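PDB 5GXX: glucanase, which probably hydrolyses internal beta-1,4-glucosidic linkages of cellulose as a family 9 endoglucanase of the cellulosome. Local coordinates for residues 452-464 with 564-576. The protein carries 1 engineered substitution. Numbering follows the deposited sequence.
Sequences AINQASDHFTEIK and FWDPTNDFSYQGL. With CA (calcium ion), chain D.
Thr461 OG1 is gripped from three sides: the indole NE1 of Trp565 donates to it over 2.9 Å, and two waters hydrogen-bond to it. The indole bond is nearly straight (173°), and OG1 sits 4° out of the ring plane, so the hydroxyl meets the edge of the indole. Trp565 swings its ring anti to its backbone N (chi1 -174°), which lays one face against the backbone at His459 and Phe460; the water that ligates calcium sits over the opposite face.

The two waters at OG1 carry the contact further. One, 2.6 Å from OG1, also bonds Tyr573 OH; the other donates to OD2 of Asp570, whose OD1 binds calcium at 2.3 Å. The metal is linked to the hairpin strand through a carboxylate and a water. Nearer the turn, a further water bridges Asp458 O and Trp565 N.

Beyond the polar cluster the packing is apolar. Ile453 crosses Tyr573 at about a right angle, its CD1 3.6 Å from CZ, while Thr461 CG2 approaches CE1 obliquely. Pro567 CB covers one face of that phenol, 3.4 Å above its centre. Leu576, brought in by the type II turn from Tyr573, places CD1 3.8 Å from Ile463 CD1, and Tyr485 of strand 481-488 packs against Thr461, Ile463 and Tyr573.

Asp566 O and Asn569 OD1 also bind calcium; Asp488 and Glu491 complete the site. The contact thus fastens a calcium-binding loop across the hairpin of strands 447-456 and 460-469, in a beta-sandwich module consistent with a family 3 cellulose-binding domain.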
ATOM      1  N   ALA A 452      -8.448  17.510 -11.131  1.00 18.59           N
ATOM      2  CA  ALA A 452      -9.503  17.802 -10.175  1.00 18.95           C
ATOM      3  C   ALA A 452      -8.990  18.893  -9.250  1.00 19.93           C
ATOM      4  O   ALA A 452      -7.779  19.047  -9.030  1.00 19.00           O
ATOM      5  CB  ALA A 452      -9.893  16.564  -9.375  1.00 19.04           C
ATOM      6  N   ILE A 453      -9.934  19.673  -8.733  1.00 19.72           N
ATOM      7  CA  ILE A 453      -9.629  20.586  -7.639  1.00 20.98           C
ATOM      8  C   ILE A 453      -9.418  19.722  -6.401  1.00 21.98           C
ATOM      9  O   ILE A 453     -10.338  19.039  -5.934  1.00 23.44           O
ATOM     10  CB  ILE A 453     -10.754  21.601  -7.418  1.00 21.26           C
ATOM     11  CG1 ILE A 453     -10.949  22.434  -8.681  1.00 22.96           C
ATOM     12  CG2 ILE A 453     -10.425  22.480  -6.213  1.00 21.05           C
ATOM     13  CD1 ILE A 453     -12.350  23.007  -8.828  1.00 27.15           C
ATOM     14  N   ASN A 454      -8.186  19.703  -5.903  1.00 22.02           N
ATOM     15  CA  ASN A 454      -7.871  18.890  -4.738  1.00 22.84           C
ATOM     16  C   ASN A 454      -8.236  19.630  -3.448  1.00 22.99           C
ATOM     17  O   ASN A 454      -8.644  19.021  -2.455  1.00 23.93           O
ATOM     18  CB  ASN A 454      -6.404  18.460  -4.764  1.00 21.23           C
ATOM     19  CG  ASN A 454      -6.144  17.223  -3.926  1.00 23.32           C
ATOM     20  OD1 ASN A 454      -6.733  16.166  -4.152  1.00 24.48           O
ATOM     21  ND2 ASN A 454      -5.260  17.353  -2.949  1.00 26.10           N
ATOM     22  N   GLN A 455      -8.093  20.949  -3.482  1.00 24.87           N
ATOM     23  CA  GLN A 455      -8.512  21.823  -2.392  1.00 26.73           C
ATOM     24  C   GLN A 455      -8.542  23.243  -2.930  1.00 26.90           C
ATOM     25  O   GLN A 455      -7.624  23.673  -3.630  1.00 25.18           O
ATOM     26  CB  GLN A 455      -7.531  21.759  -1.221  1.00 27.41           C
ATOM     27  CG  GLN A 455      -8.087  22.355   0.068  1.00 31.18           C
ATOM     28  CD  GLN A 455      -7.102  22.302   1.226  1.00 34.66           C
ATOM     29  OE1 GLN A 455      -6.135  21.533   1.207  1.00 34.69           O
ATOM     30  NE2 GLN A 455      -7.349  23.118   2.247  1.00 35.65           N
ATOM     31  N   ALA A 456      -9.600  23.970  -2.587  1.00 27.67           N
ATOM     32  CA  ALA A 456      -9.711  25.382  -2.928  1.00 27.91           C
ATOM     33  C   ALA A 456      -9.679  26.156  -1.616  1.00 28.21           C
ATOM     34  O   ALA A 456     -10.169  25.679  -0.596  1.00 28.90           O
ATOM     35  CB  ALA A 456     -11.006  25.646  -3.677  1.00 28.96           C
ATOM     36  N   SER A 457      -9.089  27.343  -1.643  1.00 28.91           N
ATOM     37  CA  SER A 457      -8.978  28.157  -0.444  1.00 28.77           C
ATOM     38  C   SER A 457      -9.047  29.624  -0.842  1.00 29.06           C
ATOM     39  O   SER A 457      -8.843  29.950  -2.008  1.00 29.07           O
ATOM     40  CB  SER A 457      -7.660  27.822   0.243  1.00 28.78           C
ATOM     41  OG  SER A 457      -7.174  28.898   1.018  1.00 27.40           O
ATOM     42  N   ASP A 458      -9.327  30.527   0.097  1.00 29.17           N
ATOM     43  CA  ASP A 458      -9.328  31.933  -0.301  1.00 29.64           C
ATOM     44  C   ASP A 458      -7.938  32.460  -0.656  1.00 27.07           C
ATOM     45  O   ASP A 458      -7.809  33.566  -1.172  1.00 27.50           O
ATOM     46  CB  ASP A 458     -10.105  32.858   0.651  1.00 31.51           C
ATOM     47  CG  ASP A 458      -9.743  32.664   2.105  1.00 37.57           C
ATOM     48  OD1 ASP A 458      -8.629  32.174   2.395  1.00 42.22           O
ATOM     49  OD2 ASP A 458     -10.586  33.028   2.959  1.00 40.53           O
ATOM     50  N   HIS A 459      -6.896  31.663  -0.433  1.00 24.69           N
ATOM     51  CA  HIS A 459      -5.576  32.090  -0.882  1.00 23.31           C
ATOM     52  C   HIS A 459      -4.779  31.107  -1.737  1.00 21.70           C
ATOM     53  O   HIS A 459      -3.647  31.410  -2.077  1.00 22.62           O
ATOM     54  CB  HIS A 459      -4.725  32.601   0.283  1.00 22.56           C
ATOM     55  CG  HIS A 459      -4.294  31.524   1.228  1.00 24.04           C
ATOM     56  ND1 HIS A 459      -3.014  31.014   1.229  1.00 23.82           N
ATOM     57  CD2 HIS A 459      -4.960  30.874   2.211  1.00 24.26           C
ATOM     58  CE1 HIS A 459      -2.908  30.098   2.176  1.00 22.86           C
ATOM     59  NE2 HIS A 459      -4.076  29.990   2.782  1.00 27.02           N
ATOM     60  N   PHE A 460      -5.349  29.956  -2.093  1.00 21.96           N
ATOM     61  CA  PHE A 460      -4.668  29.031  -3.013  1.00 20.55           C
ATOM     62  C   PHE A 460      -5.604  28.140  -3.829  1.00 21.18           C
ATOM     63  O   PHE A 460      -6.772  27.934  -3.472  1.00 20.94           O
ATOM     64  CB  PHE A 460      -3.646  28.168  -2.260  1.00 20.26           C
ATOM     65  CG  PHE A 460      -4.239  27.167  -1.310  1.00 21.09           C
ATOM     66  CD1 PHE A 460      -4.856  26.011  -1.788  1.00 21.07           C
ATOM     67  CD2 PHE A 460      -4.115  27.344   0.066  1.00 22.12           C
ATOM     68  CE1 PHE A 460      -5.393  25.090  -0.915  1.00 20.98           C
ATOM     69  CE2 PHE A 460      -4.637  26.406   0.951  1.00 22.69           C
ATOM     70  CZ  PHE A 460      -5.270  25.277   0.458  1.00 22.79           C
ATOM     71  N   THR A 461      -5.061  27.618  -4.929  1.00 21.09           N
ATOM     72  CA  THR A 461      -5.666  26.517  -5.681  1.00 21.10           C
ATOM     73  C   THR A 461      -4.744  25.309  -5.565  1.00 19.48           C
ATOM     74  O   THR A 461      -3.547  25.452  -5.766  1.00 19.51           O
ATOM     75  CB  THR A 461      -5.789  26.891  -7.170  1.00 21.03           C
ATOM     76  OG1 THR A 461      -6.770  27.921  -7.320  1.00 23.89           O
ATOM     77  CG2 THR A 461      -6.239  25.696  -8.010  1.00 21.54           C
ATOM     78  N   GLU A 462      -5.287  24.130  -5.265  1.00 19.32           N
ATOM     79  CA  GLU A 462      -4.477  22.924  -5.268  1.00 19.13           C
ATOM     80  C   GLU A 462      -5.097  21.943  -6.252  1.00 18.77           C
ATOM     81  O   GLU A 462      -6.287  21.625  -6.158  1.00 19.21           O
ATOM     82  CB  GLU A 462      -4.400  22.309  -3.870  1.00 20.01           C
ATOM     83  CG  GLU A 462      -3.455  21.134  -3.791  1.00 19.24           C
ATOM     84  CD  GLU A 462      -3.316  20.634  -2.371  1.00 22.22           C
ATOM     85  OE1 GLU A 462      -2.476  21.179  -1.618  1.00 24.32           O
ATOM     86  OE2 GLU A 462      -4.066  19.702  -2.018  1.00 25.51           O
ATOM     87  N   ILE A 463      -4.260  21.467  -7.167  1.00 17.47           N
ATOM     88  CA  ILE A 463      -4.700  20.611  -8.271  1.00 16.82           C
ATOM     89  C   ILE A 463      -4.135  19.202  -8.096  1.00 17.16           C
ATOM     90  O   ILE A 463      -2.960  19.047  -7.769  1.00 17.28           O
ATOM     91  CB  ILE A 463      -4.200  21.181  -9.624  1.00 16.50           C
ATOM     92  CG1 ILE A 463      -4.742  22.590  -9.916  1.00 16.97           C
ATOM     93  CG2 ILE A 463      -4.561  20.252 -10.783  1.00 16.06           C
ATOM     94  CD1 ILE A 463      -6.246  22.698  -9.900  1.00 18.29           C
ATOM     95  N   LYS A 464      -4.978  18.193  -8.300  1.00 17.43           N
ATOM     96  CA  LYS A 464      -4.506  16.833  -8.525  1.00 17.90           C
ATOM     97  C   LYS A 464      -4.530  16.609 -10.038  1.00 18.02           C
ATOM     98  O   LYS A 464      -5.571  16.770 -10.686  1.00 17.53           O
ATOM     99  CB  LYS A 464      -5.380  15.812  -7.785  1.00 18.51           C
ATOM    100  CG  LYS A 464      -5.046  14.370  -8.097  1.00 19.67           C
ATOM    101  CD  LYS A 464      -6.048  13.457  -7.422  1.00 23.48           C
ATOM    102  CE  LYS A 464      -5.872  12.002  -7.814  1.00 28.65           C
ATOM    103  NZ  LYS A 464      -6.751  11.128  -6.982  1.00 32.84           N
ATOM    104  N   PHE A 564      -7.612  37.893  -2.150  1.00 26.59           N
ATOM    105  CA  PHE A 564      -7.753  38.249  -3.562  1.00 26.26           C
ATOM    106  C   PHE A 564      -7.742  37.087  -4.554  1.00 26.20           C
ATOM    107  O   PHE A 564      -8.277  37.240  -5.650  1.00 26.48           O
ATOM    108  CB  PHE A 564      -6.716  39.293  -3.994  1.00 25.56           C
ATOM    109  CG  PHE A 564      -5.289  38.837  -3.870  1.00 25.93           C
ATOM    110  CD1 PHE A 564      -4.722  37.996  -4.821  1.00 26.45           C
ATOM    111  CD2 PHE A 564      -4.508  39.250  -2.802  1.00 24.53           C
ATOM    112  CE1 PHE A 564      -3.406  37.586  -4.703  1.00 26.46           C
ATOM    113  CE2 PHE A 564      -3.189  38.861  -2.679  1.00 25.29           C
ATOM    114  CZ  PHE A 564      -2.634  38.019  -3.636  1.00 26.10           C
ATOM    115  N   TRP A 565      -7.140  35.957  -4.188  1.00 25.33           N
ATOM    116  CA  TRP A 565      -6.908  34.865  -5.146  1.00 25.15           C
ATOM    117  C   TRP A 565      -8.207  34.484  -5.844  1.00 26.37           C
ATOM    118  O   TRP A 565      -9.203  34.204  -5.185  1.00 26.68           O
ATOM    119  CB  TRP A 565      -6.307  33.657  -4.423  1.00 24.20           C
ATOM    120  CG  TRP A 565      -5.900  32.535  -5.348  1.00 24.16           C
ATOM    121  CD1 TRP A 565      -6.505  31.321  -5.475  1.00 25.86           C
ATOM    122  CD2 TRP A 565      -4.790  32.537  -6.250  1.00 24.51           C
ATOM    123  NE1 TRP A 565      -5.844  30.564  -6.418  1.00 26.63           N
ATOM    124  CE2 TRP A 565      -4.790  31.288  -6.910  1.00 25.17           C
ATOM    125  CE3 TRP A 565      -3.808  33.482  -6.585  1.00 26.46           C
ATOM    126  CZ2 TRP A 565      -3.840  30.955  -7.883  1.00 23.52           C
ATOM    127  CZ3 TRP A 565      -2.856  33.146  -7.540  1.00 24.52           C
ATOM    128  CH2 TRP A 565      -2.885  31.891  -8.183  1.00 24.36           C
ATOM    129  N   ASP A 566      -8.195  34.476  -7.176  1.00 27.78           N
ATOM    130  CA  ASP A 566      -9.406  34.163  -7.936  1.00 29.14           C
ATOM    131  C   ASP A 566      -9.112  33.141  -9.037  1.00 29.00           C
ATOM    132  O   ASP A 566      -8.628  33.506 -10.106  1.00 28.88           O
ATOM    133  CB  ASP A 566     -10.023  35.444  -8.511  1.00 30.41           C
ATOM    134  CG  ASP A 566     -11.333  35.194  -9.245  1.00 32.43           C
ATOM    135  OD1 ASP A 566     -11.931  34.107  -9.096  1.00 32.95           O
ATOM    136  OD2 ASP A 566     -11.770  36.103  -9.980  1.00 38.22           O
ATOM    137  N   PRO A 567      -9.381  31.853  -8.769  1.00 28.69           N
ATOM    138  CA  PRO A 567      -9.124  30.839  -9.793  1.00 28.39           C
ATOM    139  C   PRO A 567     -10.156  30.853 -10.920  1.00 29.68           C
ATOM    140  O   PRO A 567      -9.886  30.287 -11.982  1.00 28.80           O
ATOM    141  CB  PRO A 567      -9.224  29.528  -9.013  1.00 27.75           C
ATOM    142  CG  PRO A 567     -10.215  29.834  -7.913  1.00 27.08           C
ATOM    143  CD  PRO A 567      -9.892  31.254  -7.520  1.00 28.35           C
ATOM    144  N   THR A 568     -11.312  31.477 -10.689  1.00 30.45           N
ATOM    145  CA  THR A 568     -12.434  31.471 -11.636  1.00 31.25           C
ATOM    146  C   THR A 568     -12.160  32.194 -12.958  1.00 31.35           C
ATOM    147  O   THR A 568     -12.945  32.076 -13.900  1.00 32.94           O
ATOM    148  CB  THR A 568     -13.766  31.972 -11.003  1.00 31.79           C
ATOM    149  OG1 THR A 568     -13.766  33.402 -10.907  1.00 33.33           O
ATOM    150  CG2 THR A 568     -14.005  31.363  -9.628  1.00 31.95           C
ATOM    151  N   ASN A 569     -11.055  32.927 -13.050  1.00 30.36           N
ATOM    152  CA  ASN A 569     -10.655  33.515 -14.330  1.00 30.18           C
ATOM    153  C   ASN A 569      -9.399  32.872 -14.922  1.00 28.97           C
ATOM    154  O   ASN A 569      -8.802  33.403 -15.863  1.00 28.92           O
ATOM    155  CB  ASN A 569     -10.539  35.050 -14.254  1.00 30.24           C
ATOM    156  CG  ASN A 569      -9.428  35.532 -13.324  1.00 31.06           C
ATOM    157  OD1 ASN A 569      -8.554  34.763 -12.906  1.00 31.26           O
ATOM    158  ND2 ASN A 569      -9.452  36.827 -13.004  1.00 31.24           N
ATOM    159  N   ASP A 570      -9.002  31.736 -14.352  1.00 27.27           N
ATOM    160  CA  ASP A 570      -7.800  31.027 -14.785  1.00 25.77           C
ATOM    161  C   ASP A 570      -8.156  30.023 -15.877  1.00 24.34           C
ATOM    162  O   ASP A 570      -9.089  29.236 -15.711  1.00 24.03           O
ATOM    163  CB  ASP A 570      -7.147  30.309 -13.608  1.00 26.41           C
ATOM    164  CG  ASP A 570      -6.611  31.271 -12.560  1.00 26.98           C
ATOM    165  OD1 ASP A 570      -6.679  32.519 -12.731  1.00 26.40           O
ATOM    166  OD2 ASP A 570      -6.111  30.751 -11.538  1.00 29.12           O
ATOM    167  N   PHE A 571      -7.432  30.091 -16.992  1.00 23.86           N
ATOM    168  CA  PHE A 571      -7.704  29.261 -18.170  1.00 24.27           C
ATOM    169  C   PHE A 571      -7.770  27.769 -17.836  1.00 22.64           C
ATOM    170  O   PHE A 571      -8.669  27.057 -18.280  1.00 22.29           O
ATOM    171  CB  PHE A 571      -6.662  29.529 -19.260  1.00 23.78           C
ATOM    172  CG  PHE A 571      -6.830  28.682 -20.506  1.00 25.06           C
ATOM    173  CD1 PHE A 571      -6.219  27.440 -20.606  1.00 24.42           C
ATOM    174  CD2 PHE A 571      -7.580  29.147 -21.582  1.00 26.67           C
ATOM    175  CE1 PHE A 571      -6.361  26.670 -21.756  1.00 26.88           C
ATOM    176  CE2 PHE A 571      -7.734  28.386 -22.733  1.00 26.80           C
ATOM    177  CZ  PHE A 571      -7.123  27.143 -22.820  1.00 26.67           C
ATOM    178  N   SER A 572      -6.841  27.286 -17.014  1.00 23.34           N
ATOM    179  CA  SER A 572      -6.801  25.859 -16.726  1.00 22.18           C
ATOM    180  C   SER A 572      -7.735  25.371 -15.624  1.00 22.43           C
ATOM    181  O   SER A 572      -7.877  24.171 -15.430  1.00 21.46           O
ATOM    182  CB  SER A 572      -5.364  25.429 -16.463  1.00 22.41           C
ATOM    183  OG  SER A 572      -4.604  25.666 -17.623  1.00 20.47           O
ATOM    184  N   TYR A 573      -8.381  26.295 -14.918  1.00 23.12           N
ATOM    185  CA  TYR A 573      -9.388  25.944 -13.921  1.00 24.99           C
ATOM    186  C   TYR A 573     -10.754  25.636 -14.526  1.00 25.43           C
ATOM    187  O   TYR A 573     -11.611  25.049 -13.860  1.00 25.85           O
ATOM    188  CB  TYR A 573      -9.536  27.113 -12.946  1.00 25.01           C
ATOM    189  CG  TYR A 573      -9.968  26.760 -11.539  1.00 25.55           C
ATOM    190  CD1 TYR A 573      -9.139  26.015 -10.700  1.00 24.23           C
ATOM    191  CD2 TYR A 573     -11.181  27.219 -11.029  1.00 25.58           C
ATOM    192  CE1 TYR A 573      -9.518  25.739  -9.387  1.00 27.38           C
ATOM    193  CE2 TYR A 573     -11.566  26.940  -9.728  1.00 26.31           C
ATOM    194  CZ  TYR A 573     -10.732  26.204  -8.908  1.00 27.80           C
ATOM    195  OH  TYR A 573     -11.121  25.931  -7.611  1.00 29.35           O
ATOM    196  N   GLN A 574     -10.960  26.028 -15.780  1.00 26.50           N
ATOM    197  CA  GLN A 574     -12.283  25.934 -16.393  1.00 27.67           C
ATOM    198  C   GLN A 574     -12.812  24.515 -16.357  1.00 26.73           C
ATOM    199  O   GLN A 574     -12.128  23.589 -16.793  1.00 26.31           O
ATOM    200  CB  GLN A 574     -12.251  26.367 -17.857  1.00 28.85           C
ATOM    201  CG  GLN A 574     -11.745  27.761 -18.121  1.00 32.39           C
ATOM    202  CD  GLN A 574     -11.718  28.057 -19.610  1.00 34.83           C
ATOM    203  OE1 GLN A 574     -10.650  28.108 -20.224  1.00 32.91           O
ATOM    204  NE2 GLN A 574     -12.899  28.238 -20.200  1.00 35.23           N
ATOM    205  N   GLY A 575     -14.028  24.355 -15.844  1.00 26.52           N
ATOM    206  CA  GLY A 575     -14.710  23.065 -15.867  1.00 26.74           C
ATOM    207  C   GLY A 575     -14.251  22.053 -14.835  1.00 26.21           C
ATOM    208  O   GLY A 575     -14.874  20.995 -14.705  1.00 27.38           O
ATOM    209  N   LEU A 576     -13.199  22.364 -14.077  1.00 25.66           N
ATOM    210  CA  LEU A 576     -12.691  21.416 -13.081  1.00 24.88           C
ATOM    211  C   LEU A 576     -13.685  21.227 -11.946  1.00 25.35           C
ATOM    212  O   LEU A 576     -14.334  22.178 -11.505  1.00 26.52           O
ATOM    213  CB  LEU A 576     -11.330  21.828 -12.502  1.00 23.32           C
ATOM    214  CG  LEU A 576     -10.128  21.855 -13.450  1.00 23.27           C
ATOM    215  CD1 LEU A 576      -8.852  22.130 -12.665  1.00 21.64           C
ATOM    216  CD2 LEU A 576     -10.011  20.548 -14.228  1.00 24.25           C
TER
HETATM  217 CA    CA D 702      -6.877  34.384 -11.348  1.00 30.17          CA
HETATM  218  O   HOH W   1      -5.648  35.453  -1.701  1.00 25.65           O
HETATM  219  O   HOH W   2     -10.242  34.798  -2.382  1.00 40.97           O
HETATM  220  O   HOH W   3      -5.849  28.326 -10.336  1.00 24.72           O
HETATM  221  O   HOH W   4      -8.931  26.989  -6.157  1.00 25.41           O
HETATM  222  O   HOH W   5      -5.377  33.000 -10.120  1.00 25.06           O